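Local coordinates for protein inactive glucansucrase (Lactobacillus reuteri, PDB 5JBD) that is an inactive member of glycoside hydrolase family 70, built around a (beta/alpha)8 barrel and binding a calcium ion, at residues Arg80-Tyr85 with Arg137-Glu141; Gln95-Phe100 with Asp156-Phe160; Gln252-Leu256 with Asp291-Gln295; Asn257-Phe261 with Tyr800-Leu805. One frame throughout, in Å; residues are numbered along the deposited sequence.

Contact 1. Residues Arg80-Tyr85 with Arg137-Glu141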
loop_
_atom_site.group_PDB
_atom_site.type_symbol
_atom_site.label_atom_id
_atom_site.label_comp_id
_atom_site.label_asym_id
_atom_site.label_seq_id
_atom_site.Cartn_x
_atom_site.Cartn_y
_atom_site.Cartn_z
ATOM N N ARG A 80 20.423 15.860 -31.121
ATOM C CA ARG A 80 20.067 17.158 -30.584
ATOM C C ARG A 80 18.646 17.131 -30.041
ATOM O O ARG A 80 17.812 16.358 -30.515
ATOM C CB ARG A 80 20.190 18.249 -31.659
ATOM C CG ARG A 80 21.584 18.467 -32.232
ATOM C CD ARG A 80 22.545 19.027 -31.198
ATOM N NE ARG A 80 23.885 19.273 -31.724
ATOM C CZ ARG A 80 24.897 18.399 -31.726
ATOM N NH1 ARG A 80 24.767 17.164 -31.241
ATOM N NH2 ARG A 80 26.065 18.765 -32.237
ATOM N N PRO A 81 18.366 17.971 -29.025
ATOM C CA PRO A 81 17.026 18.059 -28.476
ATOM C C PRO A 81 16.070 18.720 -29.462
ATOM O O PRO A 81 16.426 19.731 -30.111
ATOM C CB PRO A 81 17.219 18.927 -27.232
ATOM C CG PRO A 81 18.377 19.788 -27.568
ATOM C CD PRO A 81 19.290 18.916 -28.361
ATOM N N LEU A 82 14.876 18.147 -29.579
ATOM C CA LEU A 82 13.839 18.682 -30.463
ATOM C C LEU A 82 13.481 20.139 -30.124
ATOM O O LEU A 82 13.161 20.927 -31.027
ATOM C CB LEU A 82 12.604 17.775 -30.462
ATOM C CG LEU A 82 12.724 16.454 -31.243
ATOM C CD1 LEU A 82 11.663 15.436 -30.835
ATOM C CD2 LEU A 82 12.663 16.713 -32.739
ATOM N N LEU A 83 13.589 20.518 -28.843
ATOM C CA LEU A 83 13.259 21.884 -28.401
ATOM C C LEU A 83 14.175 22.992 -28.900
ATOM O O LEU A 83 13.857 24.165 -28.698
ATOM C CB LEU A 83 13.150 21.962 -26.864
ATOM C CG LEU A 83 11.794 21.498 -26.337
ATOM C CD1 LEU A 83 11.895 21.163 -24.850
ATOM C CD2 LEU A 83 10.690 22.517 -26.620
ATOM N N MET A 84 15.303 22.644 -29.520
ATOM C CA MET A 84 16.106 23.611 -30.291
ATOM C C MET A 84 15.463 24.005 -31.629
ATOM O O MET A 84 15.842 25.043 -32.201
ATOM C CB MET A 84 17.496 23.036 -30.615
ATOM C CG MET A 84 18.488 23.128 -29.486
ATOM S SD MET A 84 19.964 22.186 -29.871
ATOM C CE MET A 84 20.724 23.192 -31.147
ATOM N N TYR A 85 14.567 23.147 -32.142
ATOM C CA TYR A 85 13.983 23.277 -33.488
ATOM C C TYR A 85 12.459 23.421 -33.541
ATOM O O TYR A 85 11.953 24.043 -34.478
ATOM C CB TYR A 85 14.343 22.048 -34.332
ATOM C CG TYR A 85 15.825 21.833 -34.541
ATOM C CD1 TYR A 85 16.496 22.394 -35.626
ATOM C CD2 TYR A 85 16.554 21.037 -33.667
ATOM C CE1 TYR A 85 17.854 22.169 -35.819
ATOM C CE2 TYR A 85 17.917 20.810 -33.848
ATOM C CZ TYR A 85 18.561 21.374 -34.927
ATOM O OH TYR A 85 19.914 21.177 -35.110
ATOM N N ARG A 137 20.679 28.401 -32.321
ATOM C CA ARG A 137 21.243 27.090 -32.631
ATOM C C ARG A 137 22.762 27.161 -32.903
ATOM O O ARG A 137 23.511 26.315 -32.407
ATOM C CB ARG A 137 20.492 26.406 -33.769
ATOM C CG ARG A 137 19.106 25.930 -33.359
ATOM C CD ARG A 137 18.522 24.972 -34.383
ATOM N NE ARG A 137 18.091 25.641 -35.619
ATOM C CZ ARG A 137 16.907 26.243 -35.789
ATOM N NH1 ARG A 137 15.985 26.265 -34.833
ATOM N NH2 ARG A 137 16.631 26.821 -36.949
ATOM N N TYR A 138 23.207 28.187 -33.636
ATOM C CA TYR A 138 24.643 28.413 -33.882
ATOM C C TYR A 138 25.394 28.642 -32.555
ATOM O O TYR A 138 26.463 28.080 -32.331
ATOM C CB TYR A 138 24.882 29.597 -34.854
ATOM C CG TYR A 138 24.203 29.490 -36.213
ATOM C CD1 TYR A 138 24.055 28.258 -36.869
ATOM C CD2 TYR A 138 23.714 30.631 -36.862
ATOM C CE1 TYR A 138 23.435 28.164 -38.109
ATOM C CE2 TYR A 138 23.085 30.543 -38.105
ATOM C CZ TYR A 138 22.945 29.307 -38.719
ATOM O OH TYR A 138 22.307 29.195 -39.928
ATOM N N VAL A 139 24.793 29.435 -31.668
ATOM C CA VAL A 139 25.379 29.726 -30.349
ATOM C C VAL A 139 25.379 28.466 -29.470
ATOM O O VAL A 139 26.352 28.205 -28.782
ATOM C CB VAL A 139 24.669 30.925 -29.663
ATOM C CG1 VAL A 139 25.164 31.131 -28.231
ATOM C CG2 VAL A 139 24.877 32.201 -30.487
ATOM N N ILE A 140 24.324 27.663 -29.557
ATOM C CA ILE A 140 24.276 26.361 -28.867
ATOM C C ILE A 140 25.398 25.427 -29.377
ATOM O O ILE A 140 26.054 24.760 -28.574
ATOM C CB ILE A 140 22.886 25.696 -28.981
ATOM C CG1 ILE A 140 21.885 26.450 -28.105
ATOM C CG2 ILE A 140 22.914 24.232 -28.530
ATOM C CD1 ILE A 140 20.447 26.030 -28.296
ATOM N N GLU A 141 25.597 25.363 -30.692
ATOM C CA GLU A 141 26.651 24.510 -31.268
ATOM C C GLU A 141 28.053 24.983 -30.865
ATOM O O GLU A 141 28.962 24.174 -30.679
ATOM C CB GLU A 141 26.529 24.445 -32.799
ATOM C CG GLU A 141 25.278 23.721 -33.307
ATOM C CD GLU A 141 25.224 22.247 -32.939
ATOM O OE1 GLU A 141 26.288 21.619 -32.764
ATOM O OE2 GLU A 141 24.107 21.692 -32.838
HETATM O O HOH W 1 13.121 26.191 -35.943
HETATM O O HOH W 2 21.959 22.881 -34.232
#

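Contact 2. Residues Gln95-Phe100 with Asp156-Phe160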
loop_
_atom_site.group_PDB
_atom_site.type_symbol
_atom_site.label_atom_id
_atom_site.label_comp_id
_atom_site.label_asym_id
_atom_site.label_seq_id
_atom_site.Cartn_x
_atom_site.Cartn_y
_atom_site.Cartn_z
ATOM N N GLN A 95 9.871 31.867 -25.149
ATOM C CA GLN A 95 10.388 31.465 -23.829
ATOM C C GLN A 95 11.701 30.693 -23.910
ATOM O O GLN A 95 12.617 30.941 -23.122
ATOM C CB GLN A 95 9.391 30.612 -23.054
ATOM C CG GLN A 95 8.159 31.325 -22.517
ATOM C CD GLN A 95 7.227 30.342 -21.837
ATOM O OE1 GLN A 95 7.625 29.648 -20.907
ATOM N NE2 GLN A 95 5.993 30.250 -22.321
ATOM N N PHE A 96 11.797 29.773 -24.871
ATOM C CA PHE A 96 13.037 29.019 -25.091
ATOM C C PHE A 96 14.209 29.948 -25.378
ATOM O O PHE A 96 15.277 29.812 -24.778
ATOM C CB PHE A 96 12.868 28.013 -26.229
ATOM C CG PHE A 96 14.109 27.229 -26.530
ATOM C CD1 PHE A 96 14.436 26.109 -25.768
ATOM C CD2 PHE A 96 14.942 27.589 -27.575
ATOM C CE1 PHE A 96 15.576 25.375 -26.038
ATOM C CE2 PHE A 96 16.095 26.863 -27.847
ATOM C CZ PHE A 96 16.410 25.753 -27.078
ATOM N N ILE A 97 13.995 30.899 -26.280
ATOM C CA ILE A 97 15.030 31.862 -26.676
ATOM C C ILE A 97 15.488 32.694 -25.473
ATOM O O ILE A 97 16.691 32.777 -25.189
ATOM C CB ILE A 97 14.552 32.756 -27.860
ATOM C CG1 ILE A 97 14.386 31.901 -29.130
ATOM C CG2 ILE A 97 15.537 33.895 -28.135
ATOM C CD1 ILE A 97 13.548 32.539 -30.226
ATOM N N LYS A 98 14.520 33.283 -24.772
ATOM C CA LYS A 98 14.760 34.040 -23.533
ATOM C C LYS A 98 15.521 33.245 -22.478
ATOM O O LYS A 98 16.503 33.730 -21.923
ATOM C CB LYS A 98 13.430 34.494 -22.907
ATOM C CG LYS A 98 12.772 35.694 -23.572
ATOM C CD LYS A 98 11.663 36.300 -22.688
ATOM C CE LYS A 98 12.049 37.199 -21.521
ATOM N NZ LYS A 98 10.997 38.209 -21.192
ATOM N N TYR A 99 15.046 32.032 -22.205
ATOM C CA TYR A 99 15.649 31.172 -21.186
ATOM C C TYR A 99 17.115 30.850 -21.515
ATOM O O TYR A 99 18.011 31.059 -20.676
ATOM C CB TYR A 99 14.838 29.883 -20.991
ATOM C CG TYR A 99 15.376 29.025 -19.858
ATOM C CD1 TYR A 99 16.410 28.112 -20.078
ATOM C CD2 TYR A 99 14.903 29.168 -18.564
ATOM C CE1 TYR A 99 16.945 27.357 -19.048
ATOM C CE2 TYR A 99 15.418 28.397 -17.525
ATOM C CZ TYR A 99 16.442 27.506 -17.770
ATOM O OH TYR A 99 16.971 26.747 -16.754
ATOM N N PHE A 100 17.368 30.394 -22.741
ATOM C CA PHE A 100 18.737 30.051 -23.134
ATOM C C PHE A 100 19.693 31.235 -23.126
ATOM O O PHE A 100 20.789 31.143 -22.569
ATOM C CB PHE A 100 18.768 29.274 -24.454
ATOM C CG PHE A 100 18.689 27.789 -24.242
ATOM C CD1 PHE A 100 17.561 27.234 -23.678
ATOM C CD2 PHE A 100 19.767 26.961 -24.528
ATOM C CE1 PHE A 100 17.484 25.871 -23.435
ATOM C CE2 PHE A 100 19.696 25.600 -24.287
ATOM C CZ PHE A 100 18.552 25.053 -23.743
ATOM N N ASP A 156 20.199 21.843 -19.424
ATOM C CA ASP A 156 19.551 23.121 -19.720
ATOM C C ASP A 156 18.174 22.913 -20.353
ATOM O O ASP A 156 17.230 23.622 -20.015
ATOM C CB ASP A 156 20.460 24.000 -20.584
ATOM C CG ASP A 156 21.717 24.454 -19.837
ATOM O OD1 ASP A 156 21.682 24.512 -18.591
ATOM O OD2 ASP A 156 22.737 24.755 -20.484
ATOM N N ILE A 157 18.041 21.910 -21.219
ATOM C CA ILE A 157 16.737 21.548 -21.799
ATOM C C ILE A 157 15.760 21.054 -20.722
ATOM O O ILE A 157 14.601 21.464 -20.708
ATOM C CB ILE A 157 16.891 20.481 -22.915
ATOM C CG1 ILE A 157 17.573 21.092 -24.149
ATOM C CG2 ILE A 157 15.545 19.860 -23.296
ATOM C CD1 ILE A 157 16.688 21.982 -25.006
ATOM N N ASN A 158 16.227 20.168 -19.844
ATOM C CA ASN A 158 15.402 19.666 -18.732
ATOM C C ASN A 158 14.992 20.799 -17.782
ATOM O O ASN A 158 13.836 20.877 -17.387
ATOM C CB ASN A 158 16.120 18.555 -17.956
ATOM C CG ASN A 158 16.309 17.286 -18.776
ATOM O OD1 ASN A 158 15.549 17.000 -19.699
ATOM N ND2 ASN A 158 17.357 16.530 -18.455
ATOM N N SER A 159 15.926 21.695 -17.466
ATOM C CA SER A 159 15.616 22.870 -16.641
ATOM C C SER A 159 14.617 23.809 -17.326
ATOM O O SER A 159 13.660 24.256 -16.690
ATOM C CB SER A 159 16.889 23.623 -16.270
ATOM O OG SER A 159 17.775 22.757 -15.594
ATOM N N PHE A 160 14.810 24.079 -18.619
ATOM C CA PHE A 160 13.829 24.875 -19.372
ATOM C C PHE A 160 12.451 24.244 -19.380
ATOM O O PHE A 160 11.457 24.922 -19.081
ATOM C CB PHE A 160 14.249 25.116 -20.827
ATOM C CG PHE A 160 13.149 25.719 -21.667
ATOM C CD1 PHE A 160 12.715 27.018 -21.426
ATOM C CD2 PHE A 160 12.519 24.982 -22.667
ATOM C CE1 PHE A 160 11.690 27.582 -22.175
ATOM C CE2 PHE A 160 11.499 25.541 -23.428
ATOM C CZ PHE A 160 11.082 26.844 -23.181
#

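Contact 3. Residues Gln252-Leu256 with Asp291-Gln295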
loop_
_atom_site.group_PDB
_atom_site.type_symbol
_atom_site.label_atom_id
_atom_site.label_comp_id
_atom_site.label_asym_id
_atom_site.label_seq_id
_atom_site.Cartn_x
_atom_site.Cartn_y
_atom_site.Cartn_z
ATOM N N GLN A 252 -6.882 -11.905 -14.663
ATOM C CA GLN A 252 -7.442 -12.763 -13.602
ATOM C C GLN A 252 -6.715 -14.106 -13.575
ATOM O O GLN A 252 -6.389 -14.601 -12.496
ATOM C CB GLN A 252 -8.950 -12.939 -13.767
ATOM C CG GLN A 252 -9.714 -11.651 -13.503
ATOM C CD GLN A 252 -11.218 -11.793 -13.622
ATOM O OE1 GLN A 252 -11.744 -12.834 -14.022
ATOM N NE2 GLN A 252 -11.926 -10.733 -13.258
ATOM N N ALA A 253 -6.418 -14.665 -14.760
ATOM C CA ALA A 253 -5.616 -15.882 -14.839
ATOM C C ALA A 253 -4.192 -15.653 -14.318
ATOM O O ALA A 253 -3.658 -16.492 -13.591
ATOM C CB ALA A 253 -5.596 -16.429 -16.265
ATOM N N GLU A 254 -3.584 -14.518 -14.657
ATOM C CA GLU A 254 -2.245 -14.183 -14.131
ATOM C C GLU A 254 -2.189 -14.073 -12.592
ATOM O O GLU A 254 -1.193 -14.476 -11.980
ATOM C CB GLU A 254 -1.665 -12.926 -14.828
ATOM C CG GLU A 254 -0.378 -12.328 -14.239
ATOM C CD GLU A 254 0.801 -13.290 -14.135
ATOM O OE1 GLU A 254 0.805 -14.354 -14.797
ATOM O OE2 GLU A 254 1.747 -12.968 -13.374
ATOM N N ASN A 255 -3.245 -13.564 -11.961
ATOM C CA ASN A 255 -3.294 -13.523 -10.478
ATOM C C ASN A 255 -3.252 -14.932 -9.875
ATOM O O ASN A 255 -2.552 -15.161 -8.872
ATOM C CB ASN A 255 -4.535 -12.775 -9.970
ATOM C CG ASN A 255 -4.505 -11.297 -10.300
ATOM O OD1 ASN A 255 -3.433 -10.673 -10.384
ATOM N ND2 ASN A 255 -5.688 -10.726 -10.487
ATOM N N LEU A 256 -3.971 -15.866 -10.510
ATOM C CA LEU A 256 -3.962 -17.269 -10.104
ATOM C C LEU A 256 -2.562 -17.857 -10.219
ATOM O O LEU A 256 -2.107 -18.539 -9.296
ATOM C CB LEU A 256 -4.968 -18.095 -10.917
ATOM C CG LEU A 256 -6.431 -17.730 -10.713
ATOM C CD1 LEU A 256 -7.315 -18.475 -11.692
ATOM C CD2 LEU A 256 -6.868 -18.025 -9.291
ATOM N N ASP A 291 -14.096 -10.079 -8.193
ATOM C CA ASP A 291 -13.862 -11.384 -8.820
ATOM C C ASP A 291 -12.588 -12.042 -8.314
ATOM O O ASP A 291 -12.550 -13.263 -8.154
ATOM C CB ASP A 291 -13.707 -11.265 -10.337
ATOM C CG ASP A 291 -14.952 -10.807 -11.048
ATOM O OD1 ASP A 291 -16.059 -10.765 -10.457
ATOM O OD2 ASP A 291 -14.813 -10.476 -12.251
ATOM N N VAL A 292 -11.533 -11.247 -8.090
ATOM C CA VAL A 292 -10.231 -11.819 -7.726
ATOM C C VAL A 292 -10.231 -12.407 -6.313
ATOM O O VAL A 292 -9.456 -13.312 -6.024
ATOM C CB VAL A 292 -9.052 -10.839 -7.916
ATOM C CG1 VAL A 292 -9.020 -10.299 -9.341
ATOM C CG2 VAL A 292 -9.070 -9.711 -6.886
ATOM N N LEU A 293 -11.129 -11.930 -5.454
ATOM C CA LEU A 293 -11.306 -12.532 -4.128
ATOM C C LEU A 293 -12.022 -13.881 -4.232
ATOM O O LEU A 293 -11.631 -14.830 -3.567
ATOM C CB LEU A 293 -12.041 -11.575 -3.189
ATOM C CG LEU A 293 -11.485 -10.150 -3.071
ATOM C CD1 LEU A 293 -12.419 -9.296 -2.230
ATOM C CD2 LEU A 293 -10.090 -10.155 -2.469
ATOM N N ASP A 294 -13.044 -13.973 -5.081
ATOM C CA ASP A 294 -13.693 -15.257 -5.385
ATOM C C ASP A 294 -12.678 -16.269 -5.922
ATOM O O ASP A 294 -12.631 -17.414 -5.492
ATOM C CB ASP A 294 -14.799 -15.086 -6.436
ATOM C CG ASP A 294 -16.033 -14.372 -5.909
ATOM O OD1 ASP A 294 -16.295 -14.376 -4.686
ATOM O OD2 ASP A 294 -16.780 -13.817 -6.737
ATOM N N GLN A 295 -11.869 -15.813 -6.875
ATOM C CA GLN A 295 -10.920 -16.686 -7.597
ATOM C C GLN A 295 -9.788 -17.169 -6.711
ATOM O O GLN A 295 -9.405 -18.340 -6.783
ATOM C CB GLN A 295 -10.403 -15.957 -8.842
ATOM C CG GLN A 295 -11.521 -15.828 -9.874
ATOM C CD GLN A 295 -11.366 -14.693 -10.862
ATOM O OE1 GLN A 295 -10.482 -13.831 -10.738
ATOM N NE2 GLN A 295 -12.275 -14.663 -11.836
HETATM O O HOH W 3 -7.802 -13.727 -10.311
#

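Contact 4. Residues Asn257-Phe261 with Tyr800-Leu805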
loop_
_atom_site.group_PDB
_atom_site.type_symbol
_atom_site.label_atom_id
_atom_site.label_comp_id
_atom_site.label_asym_id
_atom_site.label_seq_id
_atom_site.Cartn_x
_atom_site.Cartn_y
_atom_site.Cartn_z
ATOM N N ASN A 257 -1.887 -17.573 -11.334
ATOM C CA ASN A 257 -0.470 -17.924 -11.527
ATOM C C ASN A 257 0.404 -17.406 -10.389
ATOM O O ASN A 257 1.216 -18.142 -9.833
ATOM C CB ASN A 257 0.047 -17.357 -12.857
ATOM C CG ASN A 257 1.345 -17.996 -13.289
ATOM O OD1 ASN A 257 1.342 -19.075 -13.884
ATOM N ND2 ASN A 257 2.464 -17.342 -12.993
ATOM N N TRP A 258 0.231 -16.129 -10.068
ATOM C CA TRP A 258 1.014 -15.443 -9.032
ATOM C C TRP A 258 0.768 -16.037 -7.643
ATOM O O TRP A 258 1.703 -16.258 -6.865
ATOM C CB TRP A 258 0.652 -13.953 -9.027
ATOM C CG TRP A 258 1.586 -13.040 -8.278
ATOM C CD1 TRP A 258 2.901 -13.251 -7.985
ATOM C CD2 TRP A 258 1.279 -11.725 -7.798
ATOM N NE1 TRP A 258 3.421 -12.163 -7.332
ATOM C CE2 TRP A 258 2.447 -11.211 -7.212
ATOM C CE3 TRP A 258 0.126 -10.943 -7.798
ATOM C CZ2 TRP A 258 2.495 -9.946 -6.618
ATOM C CZ3 TRP A 258 0.174 -9.681 -7.228
ATOM C CH2 TRP A 258 1.353 -9.192 -6.650
ATOM N N GLU A 259 -0.502 -16.296 -7.342
ATOM C CA GLU A 259 -0.878 -16.937 -6.076
ATOM C C GLU A 259 -0.271 -18.330 -5.949
ATOM O O GLU A 259 0.301 -18.666 -4.908
ATOM C CB GLU A 259 -2.399 -16.982 -5.948
ATOM C CG GLU A 259 -3.024 -15.597 -5.760
ATOM C CD GLU A 259 -4.459 -15.493 -6.239
ATOM O OE1 GLU A 259 -5.125 -16.540 -6.375
ATOM O OE2 GLU A 259 -4.917 -14.357 -6.512
ATOM N N TYR A 260 -0.333 -19.107 -7.037
ATOM C CA TYR A 260 0.246 -20.442 -7.058
ATOM C C TYR A 260 1.765 -20.381 -6.799
ATOM O O TYR A 260 2.309 -21.197 -6.048
ATOM C CB TYR A 260 -0.069 -21.165 -8.385
ATOM C CG TYR A 260 0.535 -22.551 -8.464
ATOM C CD1 TYR A 260 -0.063 -23.639 -7.824
ATOM C CD2 TYR A 260 1.737 -22.764 -9.135
ATOM C CE1 TYR A 260 0.514 -24.900 -7.865
ATOM C CE2 TYR A 260 2.316 -24.020 -9.194
ATOM C CZ TYR A 260 1.710 -25.078 -8.566
ATOM O OH TYR A 260 2.311 -26.313 -8.640
ATOM N N PHE A 261 2.427 -19.396 -7.400
ATOM C CA PHE A 261 3.871 -19.175 -7.213
ATOM C C PHE A 261 4.222 -18.905 -5.756
ATOM O O PHE A 261 5.096 -19.555 -5.176
ATOM C CB PHE A 261 4.311 -18.000 -8.098
ATOM C CG PHE A 261 5.747 -17.574 -7.926
ATOM C CD1 PHE A 261 6.777 -18.274 -8.540
ATOM C CD2 PHE A 261 6.060 -16.423 -7.203
ATOM C CE1 PHE A 261 8.101 -17.860 -8.409
ATOM C CE2 PHE A 261 7.377 -16.000 -7.077
ATOM C CZ PHE A 261 8.401 -16.726 -7.673
ATOM N N TYR A 800 8.404 -15.960 -15.208
ATOM C CA TYR A 800 7.370 -16.630 -14.402
ATOM C C TYR A 800 5.928 -16.304 -14.780
ATOM O O TYR A 800 5.006 -17.031 -14.385
ATOM C CB TYR A 800 7.616 -16.325 -12.921
ATOM C CG TYR A 800 8.951 -16.860 -12.466
ATOM C CD1 TYR A 800 9.097 -18.195 -12.168
ATOM C CD2 TYR A 800 10.082 -16.034 -12.371
ATOM C CE1 TYR A 800 10.327 -18.708 -11.768
ATOM C CE2 TYR A 800 11.322 -16.537 -11.977
ATOM C CZ TYR A 800 11.433 -17.879 -11.679
ATOM O OH TYR A 800 12.632 -18.407 -11.287
ATOM N N GLY A 801 5.733 -15.232 -15.540
ATOM C CA GLY A 801 4.403 -14.787 -15.902
ATOM C C GLY A 801 3.700 -15.854 -16.711
ATOM O O GLY A 801 4.185 -16.258 -17.776
ATOM N N GLY A 802 2.583 -16.349 -16.182
ATOM C CA GLY A 802 1.829 -17.406 -16.842
ATOM C C GLY A 802 2.467 -18.782 -16.885
ATOM O O GLY A 802 1.888 -19.704 -17.463
ATOM N N LYS A 803 3.623 -18.956 -16.247
ATOM C CA LYS A 803 4.394 -20.198 -16.370
ATOM C C LYS A 803 3.636 -21.455 -15.898
ATOM O O LYS A 803 3.790 -22.528 -16.472
ATOM C CB LYS A 803 5.724 -20.060 -15.614
ATOM C CG LYS A 803 6.635 -21.275 -15.691
ATOM C CD LYS A 803 7.919 -21.011 -14.924
ATOM C CE LYS A 803 8.838 -22.197 -14.979
ATOM N NZ LYS A 803 10.115 -21.991 -14.250
ATOM N N TYR A 804 2.824 -21.296 -14.853
ATOM C CA TYR A 804 2.091 -22.390 -14.217
ATOM C C TYR A 804 0.644 -22.581 -14.713
ATOM O O TYR A 804 -0.073 -23.459 -14.209
ATOM C CB TYR A 804 2.122 -22.164 -12.687
ATOM C CG TYR A 804 3.518 -21.797 -12.225
ATOM C CD1 TYR A 804 4.536 -22.729 -12.299
ATOM C CD2 TYR A 804 3.836 -20.511 -11.779
ATOM C CE1 TYR A 804 5.828 -22.407 -11.919
ATOM C CE2 TYR A 804 5.130 -20.186 -11.399
ATOM C CZ TYR A 804 6.114 -21.140 -11.464
ATOM O OH TYR A 804 7.387 -20.836 -11.089
ATOM N N LEU A 805 0.216 -21.784 -15.694
ATOM C CA LEU A 805 -1.170 -21.851 -16.173
ATOM C C LEU A 805 -1.574 -23.210 -16.767
ATOM O O LEU A 805 -2.687 -23.688 -16.502
ATOM C CB LEU A 805 -1.468 -20.710 -17.153
ATOM C CG LEU A 805 -1.522 -19.317 -16.489
ATOM C CD1 LEU A 805 -1.650 -18.233 -17.549
ATOM C CD2 LEU A 805 -2.666 -19.207 -15.484
#

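Contact 1. Residues Arg80-Tyr85 with Arg137-Glu141
Arg80 and Met84 face one flank of helix 126-147 from strand 80-81 and the 3-10 turn 82-84 that follows it. The backbones come nearest at Met84 and Arg137, whose CA atoms are 6.6 Å apart, and diverge to 9.9 Å between the CA atoms of Arg80 and Glu141. Across the wider end Arg80 grips the Glu141 carboxylate side-on in a salt bridge, NE to OE2 at 2.7 Å and NH2 to OE1 at 2.9 Å. Both oxygens use their syn lone pairs, and the two flat groups lie 19° from coplanar. Strand 80-81 pairs antiparallel with strand 58-59, so the salt bridge ties a two-stranded sheet to a helix of the helical region that follows. At the narrower end Arg137 is bent at chi3 (-73°), which brings NH1 back to Met84 O at 2.9 Å, in the carbonyl plane. Its CD lies over one face of the Tyr85 ring, 3.6 Å from the centroid, with guanidinium and ring planes 16° apart; Tyr59 also meets this ring edge-to-face. Between the polar ends, Met84 CE meets Ile140 CG2 tip to tip at 3.6 Å, with Leu153 of helix 151-162 touching both side chains. One water donates to Tyr85 OH and Glu141 OE2, a second donor for that oxygen besides Arg80 NE; another links Tyr85 O to Arg137 NH1.

Contact 2. Residues Gln95-Phe100 with Asp156-Phe160
A knob-into-hole contact joins helices 90-101 and 151-162 in the helical part of the chain that lies far from the barrel: Phe160 is the knob, and Gln95, Phe96, Tyr99 and Phe100 form the hole. The segment axes pass 10.8 Å apart with their directions at 123°. CG of Phe160 stands anti to its own backbone N (chi1 170°), which sends the ring across to the other helix, where CZ comes within 3.5 Å of Phe96 N. Phe96 turns its edge to one face of this ring in a T-shaped pair, centroids 5.4 Å apart and planes at 82°. Tyr99 runs antiparallel alongside Phe160; their rings meet obliquely, CB of Tyr99 touching CD1 of Phe160 at 3.6 Å, while CA of Phe160 sits over the centre of the Tyr99 ring in a CH-pi contact. Beside the knob the tip of Ile157, CD1, reaches both Phe96 CE1 at 3.7 Å and Phe100 CZ at 3.8 Å. Leu136 of helix 126-147 packs on Phe96 and Phe100 as well. The polar ends of Asp156 and Ser159 find partners outside the contact: Asp156 OD2 takes Tyr105 OH and Lys152 NZ, and Ser159 OG bonds to Asn155 O within its own helix. Cohesion between these two segments thus rests on apolar and aromatic contact, the edge-to-face pair and the CH-pi contact fixing how the rings are turned.

Contact 3. Residues Gln252-Leu256 with Asp291-Gln295
Gln252 and Gln295 meet nearly perpendicular, their amide planes 69° apart, between helices 249-263 and 291-304, whose segments run at 39° to one another with axes 10.3 Å apart. Gln295 NE2 donates to Gln252 OE1 at 2.9 Å. The oxygen lies near the donor's amide plane, but the nitrogen stands well above the acceptor's carbonyl plane and misses the lone pairs. The extended chain of Gln252 sets its amide between Gln295 and Asp291, at the start of the other helix. There Gln252 NE2 reaches Asp291 OD2 at 3.1 Å, coming to the anti lone pair, with the amide and carboxylate planes nearly perpendicular. The same nitrogen also donates to Asn246 O, and Asp291 OD2 has its strongest partner in Ser822 OG. A water within 2.7 Å of both Gln252 O and Gln295 OE1 may bridge the helices, though it cannot serve every acceptor near it. Methyl groups pack against polar atoms beside the amides: Val292 CG1 touches Asn255 ND2 at 3.5 Å, a nitrogen bonded to Asn246 OD1, and Leu256 CD2 lies 3.6 Å from Gln295 O. The two helices lie before and after barrel strand 279-282, with helix 265-269 also intervening. Gln252 accepts through OE1 and donates through NE2 to Asp291 OD2 and Asn246 O, which should fix its buried amide against a flip; Asp291, with Ser822 and Gln252 at OD2 and Gln226 at OD1, would probably favour its charged form.

Contact 4. Residues Asn257-Phe261 with Tyr800-Leu805
Asn257 makes two hydrogen bonds through its amide, to Tyr804 and Tyr800, which hold the turn after helix 794-800 against helix 249-263. Asn257 OD1 accepts from Tyr804 N at 2.8 Å, in the carbonyl plane, and Asn257 ND2 donates to Tyr800 O at 2.9 Å, tilted from both planes and bent to 135° at the hydrogen. Its chi1 of -164° swings the amide away from the backbone N into two overlapping beta turns, type II over Tyr800-Lys803 and type I over Gly802-Leu805. Lys803 N closes the first turn on Tyr800 O, and it and Asn257 ND2 approach that oxygen from opposite faces; ND2 also bonds Tyr713 OH. Gly802 takes a positive phi at the bend. Aromatic packing covers the adjoining side. Tyr260 CD2 rests on Tyr804 CB at 3.6 Å, the two rings oblique with planes at 52°. Phe261 CE1 lies over one face of Tyr800, offset toward its rim and 3.9 Å from CD1, while Tyr804 OH meets the edge of Phe261, 3.7 Å from CD1. Leu268 and Met269 of helix 265-269 continue this apolar layer. An asparagine matched to one backbone acceptor and one backbone donor gives the link between helices 794-800 and 805-811 a specific seat on helix 249-263, with the Tyr804 ring beside the amide.

The four contacts form two pairs on widely separated parts of the molecule. Contacts 1 and 2 have centres 11 Å apart and share one core: Phe96 CE1 approaches Leu83 O at 3.4 Å, and Ile140 CD1 packs on Phe100 CD2 at 3.9 Å. Contacts 3 and 4, also 11 Å apart at their centres, use successive turns of helix 249-263; between them Glu254 OE1 takes a probable, weak hydrogen bond from Gly802 N at 3.0 Å. Nearest atoms of the two pairs are about 33 Å or more apart. Contact 3 is close to the metal, the Val292 side chain being about 9 Å from the calcium ion held by Glu237, Asp243, Asn287 and Asn751.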